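Putative immunoglobulin-blocking virulence protein (Mycoplasma mycoides subsp. capri, PDB 7ADK) probably binds host immunoglobulins and blocks their action, helping the mycoplasma evade the immune response, and associates here with a lipoprotein chain. Local coordinates at residues 517-528 against 575-586; 717-725 against 730-738. All blocks are in the same frame, centred on the assembly; numbering follows the deposited sequence.

Contact 1: residues 517-528 against 575-586; sequences YNPLALRNTTWI and MVYYARNNEPFF
At the start of the parallel five-stranded sheet, in a solenoid-like part of the chain, Y517, L522 and I528 of the loop leaving strand 516-517 close over F585 and F586, which lie beyond helix 567-579. The buried cluster is organised by an edge-to-face aromatic pair. F585 presents its edge to the Y517 ring with CE1 above the ring's centre, the centroids being 5.0 Å apart and the planes at 59°. Because F585 holds CG anti to its backbone N (chi1 -176°), its ring extends into the opposing loop, where I528 CG2 covers one face in a CH-pi contact, 3.8 Å from the F585 centroid. L522 CD1 touches both phenylalanine rings, nearest F585 CE1, and I528 CD1 reaches F586 CZ at 3.7 Å.

Beside this apolar core, R580 illustrates how a buried charge is accommodated. Its NE forms a salt bridge with E583 OE2 (3.0 Å), a nearly straight bond that probably helps to fix the guanidinium's rotation. NH2 donates to L522 O over 3.0 Å, approaching from above the carbonyl plane, while T525 N reaches that oxygen from the opposite face and so closes the type I turn L522-T525. NH1 makes a weak bond to T525 O, so one arginine spans both ends of the turn. F586 CE2 rests over a face of the guanidinium. Where the loop meets the helix itself, P519 CB packs against V576 CG2 at 3.5 Å.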
loop_
_atom_site.group_PDB
_atom_site.type_symbol
_atom_site.label_atom_id
_atom_site.label_comp_id
_atom_site.label_asym_id
_atom_site.label_seq_id
_atom_site.Cartn_x
_atom_site.Cartn_y
_atom_site.Cartn_z
ATOM N N TYR A 517 21.133 4.609 -8.121
ATOM C CA TYR A 517 22.373 5.307 -7.825
ATOM C C TYR A 517 22.786 6.103 -9.053
ATOM O O TYR A 517 22.472 5.739 -10.188
ATOM C CB TYR A 517 23.454 4.330 -7.341
ATOM C CG TYR A 517 23.970 3.332 -8.360
ATOM C CD1 TYR A 517 23.225 2.183 -8.640
ATOM C CD2 TYR A 517 25.203 3.527 -9.005
ATOM C CE1 TYR A 517 23.700 1.219 -9.543
ATOM C CE2 TYR A 517 25.678 2.575 -9.925
ATOM C CZ TYR A 517 24.936 1.406 -10.181
ATOM O OH TYR A 517 25.428 0.446 -10.994
ATOM N N ASN A 518 23.492 7.203 -8.832
ATOM C CA ASN A 518 24.206 7.866 -9.908
ATOM C C ASN A 518 25.544 7.135 -10.092
ATOM O O ASN A 518 26.321 7.074 -9.143
ATOM C CB ASN A 518 24.354 9.357 -9.581
ATOM C CG ASN A 518 24.810 10.173 -10.771
ATOM O OD1 ASN A 518 25.628 9.751 -11.560
ATOM N ND2 ASN A 518 24.298 11.357 -10.940
ATOM N N PRO A 519 25.872 6.580 -11.269
ATOM C CA PRO A 519 27.121 5.852 -11.419
ATOM C C PRO A 519 28.357 6.742 -11.261
ATOM O O PRO A 519 29.371 6.279 -10.758
ATOM C CB PRO A 519 27.017 5.186 -12.780
ATOM C CG PRO A 519 26.069 6.076 -13.570
ATOM C CD PRO A 519 25.099 6.553 -12.499
ATOM N N LEU A 520 28.259 8.041 -11.542
ATOM C CA LEU A 520 29.328 9.011 -11.310
ATOM C C LEU A 520 29.592 9.285 -9.821
ATOM O O LEU A 520 30.702 9.656 -9.467
ATOM C CB LEU A 520 28.979 10.309 -12.047
ATOM C CG LEU A 520 28.769 10.144 -13.559
ATOM C CD1 LEU A 520 28.147 11.406 -14.122
ATOM C CD2 LEU A 520 30.088 9.871 -14.264
ATOM N N ALA A 521 28.629 9.055 -8.923
ATOM C CA ALA A 521 28.801 9.238 -7.478
ATOM C C ALA A 521 29.783 8.256 -6.819
ATOM O O ALA A 521 30.143 8.455 -5.665
ATOM C CB ALA A 521 27.436 9.155 -6.796
ATOM N N LEU A 522 30.241 7.225 -7.525
ATOM C CA LEU A 522 31.127 6.194 -6.990
ATOM C C LEU A 522 32.544 6.269 -7.577
ATOM O O LEU A 522 33.314 5.330 -7.393
ATOM C CB LEU A 522 30.472 4.826 -7.237
ATOM C CG LEU A 522 29.036 4.667 -6.705
ATOM C CD1 LEU A 522 28.473 3.325 -7.161
ATOM C CD2 LEU A 522 28.997 4.732 -5.188
ATOM N N ARG A 523 32.907 7.340 -8.299
ATOM C CA ARG A 523 34.089 7.374 -9.185
ATOM C C ARG A 523 35.397 6.989 -8.489
ATOM O O ARG A 523 36.183 6.228 -9.038
ATOM C CB ARG A 523 34.189 8.761 -9.850
ATOM C CG ARG A 523 35.117 8.727 -11.065
ATOM C CD ARG A 523 35.567 10.114 -11.534
ATOM N NE ARG A 523 34.538 10.861 -12.266
ATOM C CZ ARG A 523 34.173 10.703 -13.518
ATOM N NH1 ARG A 523 34.548 9.704 -14.250
ATOM N NH2 ARG A 523 33.406 11.588 -14.067
ATOM N N ASN A 524 35.596 7.468 -7.267
ATOM C CA ASN A 524 36.776 7.221 -6.427
ATOM C C ASN A 524 36.423 6.485 -5.113
ATOM O O ASN A 524 37.043 6.657 -4.063
ATOM C CB ASN A 524 37.641 8.480 -6.305
ATOM C CG ASN A 524 36.814 9.730 -6.231
ATOM O OD1 ASN A 524 36.059 9.928 -5.295
ATOM N ND2 ASN A 524 36.849 10.547 -7.247
ATOM N N THR A 525 35.435 5.589 -5.208
ATOM C CA THR A 525 35.180 4.516 -4.238
ATOM C C THR A 525 35.804 3.226 -4.743
ATOM O O THR A 525 35.486 2.797 -5.845
ATOM C CB THR A 525 33.678 4.318 -4.027
ATOM O OG1 THR A 525 33.146 5.452 -3.395
ATOM C CG2 THR A 525 33.337 3.126 -3.145
ATOM N N THR A 526 36.677 2.599 -3.952
ATOM C CA THR A 526 37.434 1.408 -4.379
ATOM C C THR A 526 36.601 0.121 -4.393
ATOM O O THR A 526 36.833 -0.728 -5.247
ATOM C CB THR A 526 38.657 1.238 -3.472
ATOM O OG1 THR A 526 39.575 2.269 -3.693
ATOM C CG2 THR A 526 39.426 -0.068 -3.629
ATOM N N TRP A 527 35.650 -0.040 -3.459
ATOM C CA TRP A 527 34.797 -1.234 -3.340
ATOM C C TRP A 527 33.472 -0.898 -2.649
ATOM O O TRP A 527 33.465 -0.388 -1.531
ATOM C CB TRP A 527 35.570 -2.352 -2.602
ATOM C CG TRP A 527 34.925 -3.704 -2.504
ATOM C CD1 TRP A 527 34.949 -4.654 -3.465
ATOM C CD2 TRP A 527 34.215 -4.308 -1.380
ATOM N NE1 TRP A 527 34.312 -5.795 -3.017
ATOM C CE2 TRP A 527 33.849 -5.636 -1.736
ATOM C CE3 TRP A 527 33.867 -3.885 -0.081
ATOM C CZ2 TRP A 527 33.179 -6.496 -0.861
ATOM C CZ3 TRP A 527 33.204 -4.745 0.807
ATOM C CH2 TRP A 527 32.864 -6.050 0.428
ATOM N N ILE A 528 32.343 -1.150 -3.312
ATOM C CA ILE A 528 31.005 -0.972 -2.737
ATOM C C ILE A 528 30.562 -2.336 -2.207
ATOM O O ILE A 528 30.666 -3.339 -2.912
ATOM C CB ILE A 528 29.971 -0.403 -3.745
ATOM C CG1 ILE A 528 30.455 0.829 -4.528
ATOM C CG2 ILE A 528 28.680 -0.014 -3.007
ATOM C CD1 ILE A 528 31.186 0.518 -5.820
ATOM N N MET A 575 31.022 3.136 -17.308
ATOM C CA MET A 575 31.586 2.740 -16.012
ATOM C C MET A 575 30.952 1.450 -15.505
ATOM O O MET A 575 31.624 0.469 -15.203
ATOM C CB MET A 575 31.406 3.851 -14.964
ATOM C CG MET A 575 32.388 3.626 -13.817
ATOM S SD MET A 575 32.126 4.599 -12.327
ATOM C CE MET A 575 30.811 3.638 -11.584
ATOM N N VAL A 576 29.629 1.419 -15.496
ATOM C CA VAL A 576 28.840 0.274 -15.060
ATOM C C VAL A 576 28.832 -0.834 -16.108
ATOM O O VAL A 576 29.099 -1.994 -15.813
ATOM C CB VAL A 576 27.421 0.749 -14.760
ATOM C CG1 VAL A 576 26.583 -0.381 -14.224
ATOM C CG2 VAL A 576 27.438 1.884 -13.757
ATOM N N TYR A 577 28.542 -0.479 -17.357
ATOM C CA TYR A 577 28.310 -1.453 -18.408
ATOM C C TYR A 577 29.579 -2.135 -18.915
ATOM O O TYR A 577 29.439 -3.219 -19.470
ATOM C CB TYR A 577 27.475 -0.800 -19.523
ATOM C CG TYR A 577 26.039 -0.383 -19.163
ATOM C CD1 TYR A 577 25.395 -0.887 -18.016
ATOM C CD2 TYR A 577 25.319 0.496 -19.999
ATOM C CE1 TYR A 577 24.078 -0.529 -17.708
ATOM C CE2 TYR A 577 23.995 0.867 -19.685
ATOM C CZ TYR A 577 23.369 0.354 -18.535
ATOM O OH TYR A 577 22.089 0.685 -18.227
ATOM N N TYR A 578 30.791 -1.594 -18.728
ATOM C CA TYR A 578 32.044 -2.224 -19.199
ATOM C C TYR A 578 33.313 -1.921 -18.389
ATOM O O TYR A 578 34.075 -2.845 -18.142
ATOM C CB TYR A 578 32.326 -1.880 -20.665
ATOM C CG TYR A 578 31.286 -2.357 -21.659
ATOM C CD1 TYR A 578 31.226 -3.717 -22.015
ATOM C CD2 TYR A 578 30.357 -1.453 -22.195
ATOM C CE1 TYR A 578 30.229 -4.170 -22.897
ATOM C CE2 TYR A 578 29.357 -1.903 -23.069
ATOM C CZ TYR A 578 29.295 -3.260 -23.426
ATOM O OH TYR A 578 28.318 -3.667 -24.268
ATOM N N ALA A 579 33.580 -0.684 -17.976
ATOM C CA ALA A 579 34.874 -0.333 -17.379
ATOM C C ALA A 579 35.076 -0.885 -15.952
ATOM O O ALA A 579 36.204 -1.168 -15.556
ATOM C CB ALA A 579 35.055 1.181 -17.415
ATOM N N ARG A 580 34.003 -1.070 -15.177
ATOM C CA ARG A 580 34.003 -1.715 -13.852
ATOM C C ARG A 580 33.054 -2.919 -13.795
ATOM O O ARG A 580 32.736 -3.425 -12.729
ATOM C CB ARG A 580 33.726 -0.681 -12.748
ATOM C CG ARG A 580 34.861 0.328 -12.579
ATOM C CD ARG A 580 34.543 1.451 -11.591
ATOM N NE ARG A 580 34.636 1.006 -10.199
ATOM C CZ ARG A 580 34.328 1.700 -9.119
ATOM N NH1 ARG A 580 34.488 1.173 -7.955
ATOM N NH2 ARG A 580 33.882 2.920 -9.148
ATOM N N ASN A 581 32.586 -3.422 -14.937
ATOM C CA ASN A 581 31.545 -4.443 -15.000
ATOM C C ASN A 581 31.940 -5.770 -14.335
ATOM O O ASN A 581 31.067 -6.503 -13.887
ATOM C CB ASN A 581 31.162 -4.648 -16.468
ATOM C CG ASN A 581 30.127 -5.731 -16.693
ATOM O OD1 ASN A 581 28.934 -5.526 -16.606
ATOM N ND2 ASN A 581 30.547 -6.919 -17.031
ATOM N N ASN A 582 33.213 -6.147 -14.275
ATOM C CA ASN A 582 33.581 -7.422 -13.661
ATOM C C ASN A 582 33.390 -7.443 -12.130
ATOM O O ASN A 582 33.414 -8.512 -11.533
ATOM C CB ASN A 582 34.982 -7.831 -14.132
ATOM C CG ASN A 582 36.097 -7.051 -13.492
ATOM O OD1 ASN A 582 36.054 -5.836 -13.380
ATOM N ND2 ASN A 582 37.110 -7.732 -13.048
ATOM N N GLU A 583 33.163 -6.299 -11.490
ATOM C CA GLU A 583 32.843 -6.182 -10.066
ATOM C C GLU A 583 31.366 -6.497 -9.771
ATOM O O GLU A 583 30.502 -6.067 -10.531
ATOM C CB GLU A 583 33.095 -4.760 -9.554
ATOM C CG GLU A 583 34.484 -4.179 -9.831
ATOM C CD GLU A 583 34.611 -2.721 -9.363
ATOM O OE1 GLU A 583 33.969 -2.353 -8.352
ATOM O OE2 GLU A 583 35.372 -1.943 -9.968
ATOM N N PRO A 584 31.019 -7.137 -8.639
ATOM C CA PRO A 584 29.642 -7.543 -8.352
ATOM C C PRO A 584 28.599 -6.425 -8.241
ATOM O O PRO A 584 27.445 -6.627 -8.590
ATOM C CB PRO A 584 29.716 -8.289 -7.030
ATOM C CG PRO A 584 31.152 -8.767 -6.927
ATOM C CD PRO A 584 31.933 -7.685 -7.650
ATOM N N PHE A 585 28.959 -5.237 -7.750
ATOM C CA PHE A 585 27.994 -4.141 -7.561
ATOM C C PHE A 585 27.471 -3.599 -8.892
ATOM O O PHE A 585 26.292 -3.288 -9.044
ATOM C CB PHE A 585 28.613 -3.006 -6.733
ATOM C CG PHE A 585 27.637 -1.890 -6.409
ATOM C CD1 PHE A 585 27.534 -0.762 -7.241
ATOM C CD2 PHE A 585 26.782 -2.007 -5.301
ATOM C CE1 PHE A 585 26.594 0.234 -6.962
ATOM C CE2 PHE A 585 25.845 -1.007 -5.026
ATOM C CZ PHE A 585 25.751 0.116 -5.854
ATOM N N PHE A 586 28.337 -3.499 -9.897
ATOM C CA PHE A 586 27.986 -2.992 -11.226
ATOM C C PHE A 586 27.233 -4.003 -12.101
ATOM O O PHE A 586 26.863 -3.687 -13.227
ATOM C CB PHE A 586 29.233 -2.411 -11.899
ATOM C CG PHE A 586 29.788 -1.238 -11.131
ATOM C CD1 PHE A 586 29.028 -0.074 -10.970
ATOM C CD2 PHE A 586 31.012 -1.346 -10.467
ATOM C CE1 PHE A 586 29.502 0.986 -10.184
ATOM C CE2 PHE A 586 31.477 -0.304 -9.662
ATOM C CZ PHE A 586 30.730 0.870 -9.522
#

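Contact 2: residues 717-725 against 730-738; sequences SGKQIQIPN and LKKQLEGWG
The backbones of 717-725 and 730-738 run in the same sense and meet in a single beta bridge, I721 with L734, along the outer side of strand 720-722. That strand is the last of a three-stranded parallel sheet; I721 makes backbone bonds to I688 and I690 on its inner side, while its neighbours serve the returning chain. L734 N donates to Q720 O at 3.1 Å, and Q722 N donates to L734 O at 3.3 Å, nearly along the C=O axis. This is the parallel bonding pattern, in which one residue is gripped by the two that flank its partner.

Among the side chains, Q733 shows how a glutamine can brace its own loop. Its CG lies between the backbone N and carbonyl carbon (chi1 65°), and a bend at chi2 folds the amide back: OE1 accepts from K732 N at 2.9 Å, and NE2 donates to L730 O at 2.9 Å. Q722 runs alongside it, pointing the same way with the amide planes only 5° apart. Both glutamines also bond through NE2 to acidic residues between the two segments, Q733 to D728 and Q722 to E729. Q720 instead crosses L730 at about a right angle, bringing OE1 to 3.5 Å from L730 CD1.

The ends of the contact border the lipoprotein chain: K719 forms a salt bridge with D158 of that chain, and G738 O accepts from its K618. The I721 CG2 methyl lies 3.3 Å from G736 CA, where the backbone has positive phi (70°) and no side chain intervenes.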
loop_
_atom_site.group_PDB
_atom_site.type_symbol
_atom_site.label_atom_id
_atom_site.label_comp_id
_atom_site.label_asym_id
_atom_site.label_seq_id
_atom_site.Cartn_x
_atom_site.Cartn_y
_atom_site.Cartn_z
ATOM N N SER A 717 -4.904 5.620 -26.041
ATOM C CA SER A 717 -5.590 6.400 -27.084
ATOM C C SER A 717 -4.733 6.772 -28.301
ATOM O O SER A 717 -5.287 7.063 -29.357
ATOM C CB SER A 717 -6.169 7.667 -26.469
ATOM O OG SER A 717 -5.161 8.417 -25.839
ATOM N N GLY A 718 -3.400 6.706 -28.221
ATOM C CA GLY A 718 -2.522 6.884 -29.382
ATOM C C GLY A 718 -2.463 8.311 -29.946
ATOM O O GLY A 718 -2.117 8.491 -31.109
ATOM N N LYS A 719 -2.831 9.326 -29.160
ATOM C CA LYS A 719 -3.009 10.714 -29.619
ATOM C C LYS A 719 -1.700 11.416 -29.994
ATOM O O LYS A 719 -0.732 11.451 -29.236
ATOM C CB LYS A 719 -3.799 11.527 -28.583
ATOM C CG LYS A 719 -5.247 11.037 -28.497
ATOM C CD LYS A 719 -6.126 11.858 -27.551
ATOM C CE LYS A 719 -5.607 11.816 -26.114
ATOM N NZ LYS A 719 -6.594 12.351 -25.144
ATOM N N GLN A 720 -1.701 12.053 -31.154
ATOM C CA GLN A 720 -0.596 12.849 -31.688
ATOM C C GLN A 720 -1.012 14.318 -31.803
ATOM O O GLN A 720 -2.189 14.636 -31.918
ATOM C CB GLN A 720 -0.177 12.294 -33.051
ATOM C CG GLN A 720 0.409 10.877 -33.004
ATOM C CD GLN A 720 0.555 10.267 -34.397
ATOM O OE1 GLN A 720 0.908 10.927 -35.356
ATOM N NE2 GLN A 720 0.322 8.986 -34.570
ATOM N N ILE A 721 -0.066 15.245 -31.751
ATOM C CA ILE A 721 -0.286 16.669 -32.032
ATOM C C ILE A 721 0.772 17.118 -33.038
ATOM O O ILE A 721 1.953 16.886 -32.815
ATOM C CB ILE A 721 -0.274 17.506 -30.729
ATOM C CG1 ILE A 721 -1.688 17.609 -30.131
ATOM C CG2 ILE A 721 0.310 18.904 -30.954
ATOM C CD1 ILE A 721 -1.740 18.093 -28.676
ATOM N N GLN A 722 0.369 17.838 -34.080
ATOM C CA GLN A 722 1.294 18.564 -34.946
ATOM C C GLN A 722 0.997 20.061 -34.854
ATOM O O GLN A 722 -0.097 20.497 -35.207
ATOM C CB GLN A 722 1.186 18.001 -36.365
ATOM C CG GLN A 722 2.161 18.655 -37.352
ATOM C CD GLN A 722 2.458 17.816 -38.597
ATOM O OE1 GLN A 722 2.205 16.627 -38.674
ATOM N NE2 GLN A 722 3.068 18.391 -39.610
ATOM N N ILE A 723 1.948 20.854 -34.342
ATOM C CA ILE A 723 1.788 22.316 -34.225
ATOM C C ILE A 723 1.724 22.953 -35.630
ATOM O O ILE A 723 2.213 22.334 -36.575
ATOM C CB ILE A 723 2.854 22.938 -33.290
ATOM C CG1 ILE A 723 4.233 23.101 -33.940
ATOM C CG2 ILE A 723 2.933 22.161 -31.967
ATOM C CD1 ILE A 723 5.248 23.854 -33.069
ATOM N N PRO A 724 1.105 24.132 -35.834
ATOM C CA PRO A 724 0.665 24.580 -37.163
ATOM C C PRO A 724 1.798 25.073 -38.089
ATOM O O PRO A 724 1.940 26.256 -38.379
ATOM C CB PRO A 724 -0.444 25.608 -36.898
ATOM C CG PRO A 724 -0.097 26.177 -35.534
ATOM C CD PRO A 724 0.523 24.987 -34.806
ATOM N N ASN A 725 2.583 24.126 -38.595
ATOM C CA ASN A 725 3.483 24.208 -39.742
ATOM C C ASN A 725 3.679 22.807 -40.369
ATOM O O ASN A 725 3.360 21.773 -39.772
ATOM C CB ASN A 725 4.812 24.902 -39.371
ATOM C CG ASN A 725 5.700 24.207 -38.347
ATOM O OD1 ASN A 725 5.746 23.001 -38.212
ATOM N ND2 ASN A 725 6.487 24.962 -37.619
ATOM N N LEU A 730 1.756 12.814 -41.048
ATOM C CA LEU A 730 0.978 11.903 -40.217
ATOM C C LEU A 730 -0.518 12.217 -40.386
ATOM O O LEU A 730 -0.872 13.331 -40.779
ATOM C CB LEU A 730 1.445 12.087 -38.762
ATOM C CG LEU A 730 2.924 11.709 -38.519
ATOM C CD1 LEU A 730 3.475 12.415 -37.287
ATOM C CD2 LEU A 730 3.102 10.205 -38.340
ATOM N N LYS A 731 -1.410 11.258 -40.104
ATOM C CA LYS A 731 -2.838 11.331 -40.513
ATOM C C LYS A 731 -3.842 11.127 -39.358
ATOM O O LYS A 731 -4.982 10.765 -39.606
ATOM C CB LYS A 731 -3.069 10.375 -41.709
ATOM C CG LYS A 731 -2.245 10.765 -42.948
ATOM C CD LYS A 731 -2.325 9.746 -44.086
ATOM C CE LYS A 731 -1.532 8.469 -43.795
ATOM N NZ LYS A 731 -1.511 7.547 -44.942
ATOM N N LYS A 732 -3.433 11.314 -38.098
ATOM C CA LYS A 732 -4.174 10.929 -36.863
ATOM C C LYS A 732 -4.291 12.042 -35.792
ATOM O O LYS A 732 -4.927 11.836 -34.760
ATOM C CB LYS A 732 -3.490 9.681 -36.247
ATOM C CG LYS A 732 -4.296 8.380 -36.312
ATOM C CD LYS A 732 -4.427 7.725 -37.697
ATOM C CE LYS A 732 -3.083 7.338 -38.317
ATOM N NZ LYS A 732 -3.233 6.481 -39.514
ATOM N N GLN A 733 -3.645 13.189 -35.983
ATOM C CA GLN A 733 -3.364 14.191 -34.950
ATOM C C GLN A 733 -4.375 15.345 -34.834
ATOM O O GLN A 733 -5.048 15.718 -35.795
ATOM C CB GLN A 733 -1.945 14.754 -35.159
ATOM C CG GLN A 733 -1.694 15.541 -36.451
ATOM C CD GLN A 733 -1.290 14.676 -37.631
ATOM O OE1 GLN A 733 -1.480 13.469 -37.664
ATOM N NE2 GLN A 733 -0.720 15.255 -38.655
ATOM N N LEU A 734 -4.393 15.955 -33.647
ATOM C CA LEU A 734 -5.003 17.245 -33.319
ATOM C C LEU A 734 -4.067 18.420 -33.690
ATOM O O LEU A 734 -2.845 18.286 -33.691
ATOM C CB LEU A 734 -5.351 17.199 -31.813
ATOM C CG LEU A 734 -5.904 18.483 -31.172
ATOM C CD1 LEU A 734 -7.283 18.848 -31.718
ATOM C CD2 LEU A 734 -5.998 18.339 -29.655
ATOM N N GLU A 735 -4.632 19.603 -33.941
ATOM C CA GLU A 735 -3.924 20.835 -34.342
ATOM C C GLU A 735 -3.166 21.578 -33.213
ATOM O O GLU A 735 -2.854 22.761 -33.322
ATOM C CB GLU A 735 -4.892 21.745 -35.115
ATOM C CG GLU A 735 -6.058 22.299 -34.278
ATOM C CD GLU A 735 -7.102 22.993 -35.169
ATOM O OE1 GLU A 735 -6.747 23.895 -35.954
ATOM O OE2 GLU A 735 -8.292 22.640 -35.106
ATOM N N GLY A 736 -2.821 20.880 -32.130
ATOM C CA GLY A 736 -1.902 21.377 -31.097
ATOM C C GLY A 736 -2.414 22.515 -30.225
ATOM O O GLY A 736 -1.706 23.497 -30.036
ATOM N N TRP A 737 -3.628 22.386 -29.694
ATOM C CA TRP A 737 -4.348 23.467 -29.012
ATOM C C TRP A 737 -3.653 23.985 -27.742
ATOM O O TRP A 737 -3.431 25.189 -27.604
ATOM C CB TRP A 737 -5.778 22.981 -28.717
ATOM C CG TRP A 737 -6.775 23.991 -28.221
ATOM C CD1 TRP A 737 -6.700 25.331 -28.368
ATOM C CD2 TRP A 737 -8.071 23.738 -27.584
ATOM N NE1 TRP A 737 -7.833 25.921 -27.848
ATOM C CE2 TRP A 737 -8.719 24.988 -27.361
ATOM C CE3 TRP A 737 -8.768 22.583 -27.163
ATOM C CZ2 TRP A 737 -9.978 25.091 -26.754
ATOM C CZ3 TRP A 737 -10.029 22.675 -26.541
ATOM C CH2 TRP A 737 -10.631 23.926 -26.331
ATOM N N GLY A 738 -3.267 23.084 -26.836
ATOM C CA GLY A 738 -2.625 23.431 -25.561
ATOM C C GLY A 738 -3.587 24.097 -24.573
ATOM O O GLY A 738 -3.388 25.242 -24.186
#

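Contact 1 and contact 2 hold different elements, with centres about 43 Å apart and nearest atoms about 28 Å apart. Each nevertheless involves the outermost strand of a parallel sheet: 517-528 begins on the first strand of the five-stranded sheet, whereas 717-725 carries the last of the three-stranded one. The chemistry differs with place. Near the chain's centre, contact 1 is almost wholly buried, built from aromatic and aliphatic side chains with one arginine, paired to a glutamate of its own segment, reaching across to backbone carbonyls. Contact 2 lies at the surface, joined by backbone bonds, with glutamine side chains lying alongside, and the lipoprotein chain borders it, while no other chain touches contact 1.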